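Local coordinates for protein subclass B1 metallo-beta-lactamase (PDB 6T5L) that hydrolyses beta-lactam antibiotics, carbapenems among them, as a zinc-dependent subclass B1 metallo-beta-lactamase, at residues Leu17-Tyr20 with Ile26-Lys29; Thr202-Val207 with Tyr232-Phe237; Ser142-Ile147 with Lys151-Tyr156. All coordinates share one frame; numbering follows the deposited sequence.

Contact 1: residues Leu17-Tyr20 with Ile26-Lys29; sequences LIVY and IINK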
loop_
_atom_site.group_PDB
_atom_site.type_symbol
_atom_site.label_atom_id
_atom_site.label_comp_id
_atom_site.label_asym_id
_atom_site.label_seq_id
_atom_site.Cartn_x
_atom_site.Cartn_y
_atom_site.Cartn_z
ATOM N N LEU A 17 5.006 18.044 -1.683
ATOM C CA LEU A 17 5.065 18.788 -0.432
ATOM C C LEU A 17 5.032 17.814 0.726
ATOM O O LEU A 17 4.238 16.865 0.711
ATOM C CB LEU A 17 3.884 19.736 -0.278
ATOM C CG LEU A 17 3.685 20.835 -1.294
ATOM C CD1 LEU A 17 2.364 21.537 -0.950
ATOM C CD2 LEU A 17 4.870 21.827 -1.304
ATOM N N ILE A 18 5.911 18.021 1.698
ATOM C CA ILE A 18 5.789 17.320 2.970
ATOM C C ILE A 18 4.650 17.973 3.739
ATOM O O ILE A 18 4.687 19.168 3.998
ATOM C CB ILE A 18 7.094 17.401 3.775
ATOM C CG1 ILE A 18 8.224 16.642 3.075
ATOM C CG2 ILE A 18 6.832 16.926 5.234
ATOM C CD1 ILE A 18 9.600 17.200 3.403
ATOM N N VAL A 19 3.613 17.222 4.072
ATOM C CA VAL A 19 2.526 17.865 4.799
ATOM C C VAL A 19 2.449 17.436 6.258
ATOM O O VAL A 19 1.626 17.967 6.986
ATOM C CB VAL A 19 1.192 17.632 4.085
ATOM C CG1 VAL A 19 1.225 18.362 2.754
ATOM C CG2 VAL A 19 0.971 16.166 3.944
ATOM N N TYR A 20 3.290 16.508 6.705
ATOM C CA TYR A 20 3.325 16.051 8.099
ATOM C C TYR A 20 4.637 15.318 8.284
ATOM O O TYR A 20 5.015 14.515 7.424
ATOM C CB TYR A 20 2.136 15.139 8.404
ATOM C CG TYR A 20 2.093 14.585 9.826
ATOM C CD1 TYR A 20 2.780 13.419 10.175
ATOM C CD2 TYR A 20 1.347 15.208 10.797
ATOM C CE1 TYR A 20 2.728 12.918 11.471
ATOM C CE2 TYR A 20 1.290 14.741 12.075
ATOM C CZ TYR A 20 1.968 13.580 12.424
ATOM O OH TYR A 20 1.896 13.092 13.741
ATOM N N ILE A 26 6.001 10.107 8.166
ATOM C CA ILE A 26 6.105 11.169 7.160
ATOM C C ILE A 26 4.981 11.043 6.152
ATOM O O ILE A 26 4.673 9.931 5.681
ATOM C CB ILE A 26 7.446 11.120 6.420
ATOM C CG1 ILE A 26 8.572 11.400 7.413
ATOM C CG2 ILE A 26 7.537 12.212 5.296
ATOM C CD1 ILE A 26 9.797 10.718 7.052
ATOM N N ILE A 27 4.369 12.184 5.808
ATOM C CA ILE A 27 3.334 12.207 4.777
ATOM C C ILE A 27 3.772 13.197 3.707
ATOM O O ILE A 27 4.006 14.366 4.014
ATOM C CB ILE A 27 1.956 12.580 5.337
ATOM C CG1 ILE A 27 1.571 11.630 6.462
ATOM C CG2 ILE A 27 0.867 12.485 4.270
ATOM C CD1 ILE A 27 0.200 11.908 7.046
ATOM N N ASN A 28 3.872 12.723 2.461
ATOM C CA ASN A 28 4.173 13.548 1.303
ATOM C C ASN A 28 2.930 13.691 0.440
ATOM O O ASN A 28 2.269 12.687 0.112
ATOM C CB ASN A 28 5.298 12.964 0.442
ATOM C CG ASN A 28 6.583 12.851 1.184
ATOM O OD1 ASN A 28 7.032 13.797 1.806
ATOM N ND2 ASN A 28 7.155 11.647 1.188
ATOM N N LYS A 29 2.611 14.939 0.098
ATOM C CA LYS A 29 1.559 15.232 -0.851
ATOM C C LYS A 29 2.139 15.187 -2.264
ATOM O O LYS A 29 3.017 15.980 -2.595
ATOM C CB LYS A 29 0.950 16.606 -0.553
ATOM C CG LYS A 29 -0.207 16.934 -1.548
ATOM C CD LYS A 29 -1.033 18.162 -1.152
ATOM C CE LYS A 29 -2.137 18.304 -2.158
ATOM N NZ LYS A 29 -3.075 19.395 -1.797
#
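The first beta hairpin of the chain, at the outer edge of a six-stranded mixed sheet, pairs Leu17-Tyr20 with Ile26-Lys29. Two backbone bonds tie Leu17 to Lys29: Lys29 N gives its hydrogen to Leu17 O at 2.6 Å, and Leu17 N bonds Lys29 O in return at 3.0 Å. Further along, Val19 N reaches Ile27 O at 2.9 Å and Ile27 N reaches Tyr20 O, also at 2.9 Å. Val19 and Tyr20 therefore both face Ile27, which defines a classic beta bulge; consistent with the extra residue, Val19 has a psi of -3°, far from an extended strand value. The N-to-C directions of the two short segments are 136° apart.

At the bulge, Val19 and Tyr20 both pack against Ile27. Val19 crosses Ile27 at about a right angle, its CG2 lying 3.7 Å from Ile27 CG2, and its other methyl, CG1, rests against Lys29 CB at 3.8 Å. Beside it, Tyr20 touches Ile27 through CB, 4.0 Å from Ile27 CB. With CG anti to the backbone N (chi1 179°), the Tyr20 ring extends beyond this pair to helix 71-83, where its hydroxyl is hydrogen-bonded to Glu76 and its ring meets that of Phe80; Ile27 packs on Leu77 and Phe80 of the same helix. On the other face of the hairpin, Ile18 and Asn28 lie alongside one another and point the same way, Ile18 CG1 approaching Asn28 OD1 to 3.3 Å, whereas Asn28 ND2 is hydrogen-bonded to Glu36 on the adjoining strand 34-41.

Contact 2: residues Thr202-Val207 with Tyr232-Phe237; sequences TTVEKV and YTIKLF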
loop_
_atom_site.group_PDB
_atom_site.type_symbol
_atom_site.label_atom_id
_atom_site.label_comp_id
_atom_site.label_asym_id
_atom_site.label_seq_id
_atom_site.Cartn_x
_atom_site.Cartn_y
_atom_site.Cartn_z
ATOM N N THR A 202 6.875 -11.723 -14.767
ATOM C CA THR A 202 5.683 -11.756 -15.619
ATOM C C THR A 202 4.505 -11.066 -14.910
ATOM O O THR A 202 3.746 -10.304 -15.543
ATOM C CB THR A 202 5.311 -13.175 -16.091
ATOM O OG1 THR A 202 4.463 -13.816 -15.161
ATOM C CG2 THR A 202 6.483 -14.049 -16.288
ATOM N N THR A 203 4.409 -11.196 -13.579
ATOM C CA THR A 203 3.377 -10.453 -12.851
ATOM C C THR A 203 3.503 -8.953 -13.125
ATOM O O THR A 203 2.513 -8.278 -13.381
ATOM C CB THR A 203 3.448 -10.714 -11.348
ATOM O OG1 THR A 203 3.060 -12.062 -11.075
ATOM C CG2 THR A 203 2.465 -9.821 -10.598
ATOM N N VAL A 204 4.707 -8.397 -13.047
ATOM C CA VAL A 204 4.813 -6.934 -13.167
ATOM C C VAL A 204 4.628 -6.508 -14.644
ATOM O O VAL A 204 4.118 -5.393 -14.929
ATOM C CB VAL A 204 6.146 -6.423 -12.559
ATOM C CG1 VAL A 204 6.391 -4.889 -12.881
ATOM C CG2 VAL A 204 6.233 -6.729 -11.035
ATOM N N GLU A 205 4.984 -7.388 -15.592
ATOM C CA GLU A 205 4.666 -7.143 -17.002
ATOM C C GLU A 205 3.161 -6.898 -17.186
ATOM O O GLU A 205 2.750 -6.040 -17.973
ATOM C CB GLU A 205 5.125 -8.333 -17.859
ATOM C CG GLU A 205 6.617 -8.360 -18.169
ATOM C CD GLU A 205 7.067 -9.675 -18.791
ATOM O OE1 GLU A 205 6.196 -10.527 -19.066
ATOM O OE2 GLU A 205 8.288 -9.862 -18.991
ATOM N N LYS A 206 2.332 -7.623 -16.428
ATOM C CA LYS A 206 0.890 -7.447 -16.493
ATOM C C LYS A 206 0.468 -6.110 -15.887
ATOM O O LYS A 206 -0.402 -5.405 -16.442
ATOM C CB LYS A 206 0.200 -8.618 -15.768
ATOM C CG LYS A 206 0.293 -9.944 -16.454
ATOM C CD LYS A 206 -0.260 -11.074 -15.525
ATOM C CE LYS A 206 0.153 -12.473 -15.984
ATOM N NZ LYS A 206 -0.581 -13.549 -15.230
ATOM N N VAL A 207 1.060 -5.745 -14.742
ATOM C CA VAL A 207 0.804 -4.423 -14.166
ATOM C C VAL A 207 1.170 -3.320 -15.167
ATOM O O VAL A 207 0.470 -2.313 -15.309
ATOM C CB VAL A 207 1.587 -4.266 -12.848
ATOM C CG1 VAL A 207 1.468 -2.840 -12.383
ATOM C CG2 VAL A 207 1.133 -5.342 -11.789
ATOM N N TYR A 232 12.162 -1.425 -14.265
ATOM C CA TYR A 232 13.306 -1.842 -13.480
ATOM C C TYR A 232 12.991 -3.129 -12.691
ATOM O O TYR A 232 13.818 -4.037 -12.621
ATOM C CB TYR A 232 13.745 -0.685 -12.574
ATOM C CG TYR A 232 14.823 -1.138 -11.642
ATOM C CD1 TYR A 232 16.196 -1.085 -12.027
ATOM C CD2 TYR A 232 14.484 -1.702 -10.418
ATOM C CE1 TYR A 232 17.194 -1.580 -11.158
ATOM C CE2 TYR A 232 15.471 -2.211 -9.559
ATOM C CZ TYR A 232 16.801 -2.137 -9.910
ATOM O OH TYR A 232 17.696 -2.621 -8.994
ATOM N N THR A 233 11.770 -3.261 -12.162
ATOM C CA THR A 233 11.406 -4.462 -11.400
ATOM C C THR A 233 11.271 -5.679 -12.314
ATOM O O THR A 233 11.697 -6.780 -11.956
ATOM C CB THR A 233 10.107 -4.195 -10.605
ATOM O OG1 THR A 233 10.291 -3.077 -9.703
ATOM C CG2 THR A 233 9.670 -5.389 -9.780
ATOM N N ILE A 234 10.720 -5.497 -13.515
ATOM C CA ILE A 234 10.660 -6.596 -14.474
ATOM C C ILE A 234 12.059 -7.136 -14.723
ATOM O O ILE A 234 12.268 -8.354 -14.822
ATOM C CB ILE A 234 10.017 -6.116 -15.789
ATOM C CG1 ILE A 234 8.536 -5.792 -15.612
ATOM C CG2 ILE A 234 10.293 -7.124 -16.968
ATOM C CD1 ILE A 234 7.993 -4.963 -16.820
ATOM N N LYS A 235 13.025 -6.233 -14.931
ATOM C CA LYS A 235 14.344 -6.660 -15.373
ATOM C C LYS A 235 15.131 -7.264 -14.217
ATOM O O LYS A 235 15.863 -8.239 -14.419
ATOM C CB LYS A 235 15.108 -5.490 -16.014
ATOM N N LEU A 236 14.940 -6.710 -13.009
ATOM C CA LEU A 236 15.533 -7.263 -11.795
ATOM C C LEU A 236 15.254 -8.752 -11.615
ATOM O O LEU A 236 16.145 -9.492 -11.210
ATOM C CB LEU A 236 15.014 -6.503 -10.562
ATOM C CG LEU A 236 15.767 -6.784 -9.254
ATOM C CD1 LEU A 236 17.257 -6.412 -9.387
ATOM C CD2 LEU A 236 15.089 -5.973 -8.129
ATOM N N PHE A 237 14.018 -9.208 -11.864
ATOM C CA PHE A 237 13.673 -10.611 -11.619
ATOM C C PHE A 237 13.583 -11.458 -12.885
ATOM O O PHE A 237 13.187 -12.623 -12.811
ATOM C CB PHE A 237 12.362 -10.692 -10.823
ATOM C CG PHE A 237 12.502 -10.194 -9.402
ATOM C CD1 PHE A 237 13.101 -10.979 -8.430
ATOM C CD2 PHE A 237 12.078 -8.942 -9.062
ATOM C CE1 PHE A 237 13.269 -10.521 -7.143
ATOM C CE2 PHE A 237 12.225 -8.491 -7.778
ATOM C CZ PHE A 237 12.831 -9.298 -6.810
#
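The helical segments Thr202-Val207 and Tyr232-Phe237 run nearly antiparallel, their N-to-C directions 164° apart and their axes 8.7 Å from each other at closest approach, the CA atoms of Val204 and Ile234 being the nearest across the two segments. The contact joins helix 200-210 to the C-terminal helix 228-237, beside the loop carrying Ile182 and Lys183. Val204 and Ile234 form the middle of the interface: Val204 CG1 lies 3.6 Å from Ile234 CG1. The two branches of Val204 divide the work. CG1, anti to the backbone N (chi1 171°), is directed to Ile234, and CG2 meets the methyl of Thr233, 3.9 Å from Thr233 CG2, with the two side chains crossing at about a right angle.

Ile234 is shared between neighbouring residues of the opposite helix. Its CG1 also comes 3.9 Å from Glu205 N, and its CD1 lies 3.9 Å from Glu205 CG, so the aliphatic part of the glutamate runs across the isoleucine. Ile234 CB does not point straight at helix 200-210; with chi1 at -68°, the outer part of the chain turns nearer to it.

Around the pair, Val204 also touches Ile182, and Phe237 stacks on Trp200 of helix 200-210. The two segments bury 197 Å² in all. The chemistry implies that these helical turns meet by van der Waals contact, mostly between aliphatic groups, with no hydrogen bond or salt bridge; the Thr233 hydroxyl is satisfied by Leu229 O, one turn back in its own helix, and by Lys183 N.

Contact 3: residues Ser142-Ile147 with Lys151-Tyr156; sequences SLTLDI and KVYAEY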
loop_
_atom_site.group_PDB
_atom_site.type_symbol
_atom_site.label_atom_id
_atom_site.label_comp_id
_atom_site.label_asym_id
_atom_site.label_seq_id
_atom_site.Cartn_x
_atom_site.Cartn_y
_atom_site.Cartn_z
ATOM N N SER A 142 -10.286 -8.463 -7.440
ATOM C CA SER A 142 -10.460 -7.098 -7.874
ATOM C C SER A 142 -11.500 -6.443 -6.998
ATOM O O SER A 142 -12.557 -7.026 -6.718
ATOM C CB SER A 142 -10.879 -7.007 -9.352
ATOM O OG SER A 142 -11.645 -5.835 -9.509
ATOM N N LEU A 143 -11.199 -5.207 -6.600
ATOM C CA LEU A 143 -12.017 -4.437 -5.675
ATOM C C LEU A 143 -12.216 -3.067 -6.302
ATOM O O LEU A 143 -11.256 -2.457 -6.783
ATOM C CB LEU A 143 -11.353 -4.289 -4.298
ATOM C CG LEU A 143 -12.040 -3.310 -3.333
ATOM C CD1 LEU A 143 -13.387 -3.916 -2.689
ATOM C CD2 LEU A 143 -11.114 -2.796 -2.234
ATOM N N THR A 144 -13.455 -2.595 -6.299
ATOM C CA THR A 144 -13.822 -1.254 -6.750
ATOM C C THR A 144 -14.469 -0.598 -5.540
ATOM O O THR A 144 -15.399 -1.167 -4.952
ATOM C CB THR A 144 -14.789 -1.291 -7.931
ATOM O OG1 THR A 144 -14.166 -2.017 -8.994
ATOM C CG2 THR A 144 -15.159 0.129 -8.406
ATOM N N LEU A 145 -13.928 0.522 -5.116
ATOM C CA LEU A 145 -14.534 1.284 -4.042
ATOM C C LEU A 145 -14.845 2.686 -4.521
ATOM O O LEU A 145 -13.998 3.332 -5.150
ATOM C CB LEU A 145 -13.649 1.400 -2.824
ATOM C CG LEU A 145 -13.749 0.409 -1.696
ATOM C CD1 LEU A 145 -12.673 0.911 -0.680
ATOM C CD2 LEU A 145 -15.175 0.316 -1.074
ATOM N N ASP A 146 -16.054 3.160 -4.178
ATOM C CA ASP A 146 -16.391 4.574 -4.351
ATOM C C ASP A 146 -15.717 5.434 -3.274
ATOM O O ASP A 146 -15.811 5.142 -2.081
ATOM C CB ASP A 146 -17.902 4.779 -4.313
ATOM C CG ASP A 146 -18.597 4.218 -5.548
ATOM O OD1 ASP A 146 -18.196 4.550 -6.682
ATOM O OD2 ASP A 146 -19.545 3.432 -5.384
ATOM N N ILE A 147 -15.048 6.500 -3.694
ATOM C CA ILE A 147 -14.522 7.503 -2.776
ATOM C C ILE A 147 -15.083 8.859 -3.202
ATOM O O ILE A 147 -14.549 9.525 -4.089
ATOM C CB ILE A 147 -12.997 7.510 -2.739
ATOM C CG1 ILE A 147 -12.521 8.577 -1.757
ATOM C CG2 ILE A 147 -12.447 7.693 -4.147
ATOM C CD1 ILE A 147 -11.006 8.479 -1.488
ATOM N N LYS A 151 -13.347 6.915 -7.993
ATOM C CA LYS A 151 -13.281 5.501 -7.703
ATOM C C LYS A 151 -11.829 5.129 -7.478
ATOM O O LYS A 151 -10.926 5.790 -7.996
ATOM C CB LYS A 151 -13.887 4.695 -8.830
ATOM C CG LYS A 151 -15.366 4.493 -8.674
ATOM C CD LYS A 151 -15.958 3.927 -9.961
ATOM C CE LYS A 151 -17.457 3.871 -9.871
ATOM N NZ LYS A 151 -18.002 3.210 -11.073
ATOM N N VAL A 152 -11.632 4.136 -6.619
ATOM C CA VAL A 152 -10.335 3.593 -6.269
ATOM C C VAL A 152 -10.432 2.072 -6.345
ATOM O O VAL A 152 -11.481 1.472 -6.059
ATOM C CB VAL A 152 -9.882 4.078 -4.865
ATOM C CG1 VAL A 152 -10.564 3.340 -3.726
ATOM C CG2 VAL A 152 -8.378 3.935 -4.749
ATOM N N TYR A 153 -9.330 1.451 -6.746
ATOM C CA TYR A 153 -9.274 0.050 -7.158
ATOM C C TYR A 153 -8.123 -0.655 -6.447
ATOM O O TYR A 153 -7.079 -0.055 -6.144
ATOM C CB TYR A 153 -9.091 -0.067 -8.699
ATOM C CG TYR A 153 -10.150 0.642 -9.535
ATOM C CD1 TYR A 153 -10.062 2.011 -9.816
ATOM C CD2 TYR A 153 -11.226 -0.058 -10.048
ATOM C CE1 TYR A 153 -11.028 2.644 -10.544
ATOM C CE2 TYR A 153 -12.191 0.563 -10.774
ATOM C CZ TYR A 153 -12.094 1.920 -11.031
ATOM O OH TYR A 153 -13.050 2.586 -11.765
ATOM N N ALA A 154 -8.292 -1.936 -6.211
ATOM C CA ALA A 154 -7.186 -2.818 -5.835
ATOM C C ALA A 154 -7.317 -3.971 -6.795
ATOM O O ALA A 154 -8.442 -4.353 -7.108
ATOM C CB ALA A 154 -7.261 -3.338 -4.378
ATOM N N GLU A 155 -6.204 -4.533 -7.253
ATOM C CA GLU A 155 -6.269 -5.620 -8.221
ATOM C C GLU A 155 -5.108 -6.582 -8.012
ATOM O O GLU A 155 -3.972 -6.172 -7.792
ATOM C CB GLU A 155 -6.262 -5.105 -9.677
ATOM C CG GLU A 155 -6.477 -6.256 -10.680
ATOM C CD GLU A 155 -6.951 -5.798 -12.067
ATOM O OE1 GLU A 155 -6.885 -6.597 -13.007
ATOM O OE2 GLU A 155 -7.408 -4.629 -12.226
ATOM N N TYR A 156 -5.391 -7.862 -8.135
ATOM C CA TYR A 156 -4.367 -8.902 -8.118
ATOM C C TYR A 156 -3.968 -9.304 -9.544
ATOM O O TYR A 156 -4.833 -9.696 -10.346
ATOM C CB TYR A 156 -4.886 -10.130 -7.383
ATOM C CG TYR A 156 -3.994 -11.335 -7.449
ATOM C CD1 TYR A 156 -2.871 -11.419 -6.626
ATOM C CD2 TYR A 156 -4.283 -12.407 -8.292
ATOM C CE1 TYR A 156 -2.059 -12.512 -6.631
ATOM C CE2 TYR A 156 -3.492 -13.534 -8.283
ATOM C CZ TYR A 156 -2.377 -13.576 -7.434
ATOM O OH TYR A 156 -1.521 -14.643 -7.421
#
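Four backbone hydrogen bonds join Ser142-Ile147 to Lys151-Tyr156, all within the pairs Leu143-Ala154 and Leu145-Val152. Leu145 N reaches Val152 O at 2.8 Å, and Val152 N returns to Leu145 O at 2.9 Å. Between Leu143 and Ala154 the distances are 2.9 Å from Leu143 N to Ala154 O and 3.1 Å from Ala154 N to Leu143 O. The strand axes run 170° apart, making a regular antiparallel beta hairpin at the edge of the five-stranded mixed sheet; Tyr153 and Glu155 bond onward to strand 167-170.

Apolar contacts occupy the face bearing Leu143, Leu145, Val152 and Ala154. Leu145 CB lies 3.8 Å from Val152 CG1, and Val152 continues onto Val63 and Phe65 of the other large sheet.

Polar side chains occupy the reverse face. Thr144 and Tyr153 lie side by side; Thr144 OG1 comes obliquely to the ring, 3.7 Å from Tyr153 CD2, and Thr144 CG2 nears Tyr153 CE2. Asp146 CG, anti to the carbonyl carbon (chi1 -70°), brings OD1 alongside the extended Lys151, 3.3 Å from Lys151 CE, yet Lys151 NZ stays 4.6 Å from Asp146 OD1, beyond a salt bridge. Glu155 is salt-bridged to Lys210.

In the fold
Along the chain the order is contact 1, contact 3, contact 2. Contacts 1 and 3 are hairpins at the edges of different sheets, their centres 24 Å apart: 17-29 begins the six-stranded sheet and 142-155 borders the five-stranded one, two mixed sheets that pack face to face in the alpha-beta/beta-alpha sandwich of the metallo-beta-lactamases. Contact 2 pairs outer helices 200-210 and 228-237, its centre 29 Å from contact 1 and 22 Å from contact 3. No two contacts touch. The side chain of Thr233 is about 12 Å from a zinc ion; the zinc sites, His96, His98, His161 and Asp100, Cys180, His221, draw no residue from these contacts, which probably serve the scaffold.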